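Local coordinates for protein amidase (Bacillus anthracis, PDB 5EWQ) that probably hydrolyses the amide bond of carboxylic acid amides, releasing the acid and ammonia, at residues Arg336-Asp341 with Ser505-Pro510. Numbering follows the deposited sequence.
Sequences RKDLQD and SKNRKP
Asp338, on the last turn of helix 329-341, meets Ser505, in the loop that follows helix 491-503. With CG anti to its own carbonyl carbon (chi1 -68°), the Asp338 carboxylate is carried toward the loop, and the CB of Ser505 sits over one flat face of it, toward the OD2 end. OD2 lies 3.3 Å from Ser505 CB, and the carboxylate carbon CG is 3.5 Å from that same CB, so the touch is van der Waals packing of an acid on a small methylene group. A short side chain suits Ser505, because the two backbones come close here, with 5.8 Å between the CA atoms of Asp338 and Ser505. Its hydroxyl turns back to the helix just before it, the one O-H shared between the carbonyl oxygens of Tyr501 and Glu502.

Asn507 makes a smaller contribution, with OD1 4.2 Å from Asp338 OD2. Two oxygens facing one another would gain little by themselves, but Lys334, one helical turn before Asp338, links them: its NZ forms a salt bridge with Asp338 OD2 and a hydrogen bond with Asn507 OD1. The ammonium probably offsets the negative charge of the buried carboxylate. An amide suits position 507 since it can accept and donate at once; OD1 takes Lys334 while ND2 gives a hydrogen bond to the carbonyl oxygen of Pro470, and together they fix the amide's orientation. The Asp338 side chain also touches Tyr501.

The last turn of a peripheral helix, beside edge strand 345-347 of the amidase alpha/beta fold, is thus packed on the C-terminal loop, with Lys334 linking Asp338 and Asn507.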
loop_
_atom_site.group_PDB
_atom_site.type_symbol
_atom_site.label_atom_id
_atom_site.label_comp_id
_atom_site.label_asym_id
_atom_site.label_seq_id
_atom_site.Cartn_x
_atom_site.Cartn_y
_atom_site.Cartn_z
ATOM N N ARG A 336 4.763 19.000 15.332
ATOM C CA ARG A 336 5.529 19.140 16.566
ATOM C C ARG A 336 4.609 19.337 17.763
ATOM O O ARG A 336 4.808 18.731 18.815
ATOM C CB ARG A 336 6.506 20.313 16.470
ATOM C CG ARG A 336 7.575 20.158 15.406
ATOM C CD ARG A 336 8.714 21.141 15.629
ATOM N NE ARG A 336 8.246 22.523 15.692
ATOM C CZ ARG A 336 9.045 23.577 15.817
ATOM N NH1 ARG A 336 8.533 24.798 15.865
ATOM N NH2 ARG A 336 10.358 23.409 15.892
ATOM N N LYS A 337 3.603 20.189 17.593
ATOM C CA LYS A 337 2.650 20.482 18.656
ATOM C C LYS A 337 1.910 19.226 19.102
ATOM O O LYS A 337 1.864 18.917 20.291
ATOM C CB LYS A 337 1.648 21.547 18.204
ATOM C CG LYS A 337 0.529 21.806 19.201
ATOM C CD LYS A 337 -0.431 22.870 18.695
ATOM C CE LYS A 337 -1.620 23.030 19.627
ATOM N NZ LYS A 337 -1.204 23.409 21.006
ATOM N N ASP A 338 1.342 18.503 18.140
ATOM C CA ASP A 338 0.582 17.291 18.432
ATOM C C ASP A 338 1.444 16.223 19.099
ATOM O O ASP A 338 0.961 15.463 19.939
ATOM C CB ASP A 338 -0.045 16.736 17.152
ATOM C CG ASP A 338 -1.139 17.633 16.603
ATOM O OD1 ASP A 338 -1.807 18.316 17.408
ATOM O OD2 ASP A 338 -1.330 17.656 15.369
ATOM N N LEU A 339 2.718 16.168 18.724
ATOM C CA LEU A 339 3.653 15.238 19.347
ATOM C C LEU A 339 3.956 15.663 20.780
ATOM O O LEU A 339 4.008 14.833 21.687
ATOM C CB LEU A 339 4.948 15.144 18.537
ATOM C CG LEU A 339 4.872 14.383 17.210
ATOM C CD1 LEU A 339 6.217 14.403 16.501
ATOM C CD2 LEU A 339 4.404 12.954 17.434
ATOM N N GLN A 340 4.151 16.964 20.975
ATOM C CA GLN A 340 4.407 17.513 22.301
ATOM C C GLN A 340 3.156 17.461 23.168
ATOM O O GLN A 340 3.228 17.157 24.359
ATOM C CB GLN A 340 4.911 18.953 22.200
ATOM C CG GLN A 340 6.323 19.084 21.658
ATOM C CD GLN A 340 6.730 20.528 21.437
ATOM O OE1 GLN A 340 5.882 21.413 21.323
ATOM N NE2 GLN A 340 8.033 20.774 21.380
ATOM N N ASP A 341 2.009 17.756 22.563
ATOM C CA ASP A 341 0.739 17.775 23.280
ATOM C C ASP A 341 0.367 16.381 23.773
ATOM O O ASP A 341 -0.340 16.231 24.768
ATOM C CB ASP A 341 -0.373 18.330 22.388
ATOM C CG ASP A 341 -1.334 19.227 23.142
ATOM O OD1 ASP A 341 -1.718 20.280 22.590
ATOM O OD2 ASP A 341 -1.704 18.883 24.285
ATOM N N SER A 505 -4.521 14.205 17.373
ATOM C CA SER A 505 -4.367 15.179 16.298
ATOM C C SER A 505 -5.587 15.184 15.380
ATOM O O SER A 505 -6.190 16.233 15.148
ATOM C CB SER A 505 -3.100 14.894 15.491
ATOM O OG SER A 505 -3.150 13.607 14.900
ATOM N N LYS A 506 -5.938 14.005 14.869
ATOM C CA LYS A 506 -7.083 13.835 13.973
ATOM C C LYS A 506 -7.036 14.795 12.789
ATOM O O LYS A 506 -7.881 15.680 12.663
ATOM C CB LYS A 506 -8.397 14.020 14.738
ATOM C CG LYS A 506 -8.665 12.961 15.793
ATOM C CD LYS A 506 -9.990 13.214 16.496
ATOM C CE LYS A 506 -10.289 12.136 17.524
ATOM N NZ LYS A 506 -11.575 12.392 18.232
ATOM N N ASN A 507 -6.045 14.615 11.923
ATOM C CA ASN A 507 -5.859 15.503 10.782
ATOM C C ASN A 507 -6.648 15.067 9.553
ATOM O O ASN A 507 -6.980 15.888 8.698
ATOM C CB ASN A 507 -4.376 15.602 10.422
ATOM C CG ASN A 507 -3.531 16.124 11.567
ATOM O OD1 ASN A 507 -3.508 17.323 11.840
ATOM N ND2 ASN A 507 -2.821 15.223 12.237
ATOM N N ARG A 508 -6.946 13.775 9.467
ATOM C CA ARG A 508 -7.576 13.223 8.274
ATOM C C ARG A 508 -9.020 13.681 8.107
ATOM O O ARG A 508 -9.850 13.499 8.998
ATOM C CB ARG A 508 -7.528 11.694 8.299
ATOM C CG ARG A 508 -7.711 11.062 6.928
ATOM C CD ARG A 508 -8.042 9.584 7.025
ATOM N NE ARG A 508 -9.480 9.348 6.952
ATOM C CZ ARG A 508 -10.146 9.159 5.817
ATOM N NH1 ARG A 508 -9.502 9.177 4.658
ATOM N NH2 ARG A 508 -11.457 8.952 5.838
ATOM N N LYS A 509 -9.307 14.280 6.956
ATOM C CA LYS A 509 -10.672 14.636 6.587
ATOM C C LYS A 509 -11.091 13.862 5.341
ATOM O O LYS A 509 -10.313 13.741 4.394
ATOM C CB LYS A 509 -10.798 16.141 6.335
ATOM C CG LYS A 509 -10.608 17.012 7.564
ATOM C CD LYS A 509 -10.842 18.478 7.224
ATOM C CE LYS A 509 -10.693 19.368 8.445
ATOM N NZ LYS A 509 -10.944 20.799 8.118
ATOM N N PRO A 510 -12.320 13.324 5.345
ATOM C CA PRO A 510 -12.864 12.616 4.181
ATOM C C PRO A 510 -12.904 13.506 2.942
ATOM O O PRO A 510 -13.372 14.642 3.024
ATOM C CB PRO A 510 -14.278 12.235 4.630
ATOM C CG PRO A 510 -14.206 12.205 6.120
ATOM C CD PRO A 510 -13.245 13.294 6.491
#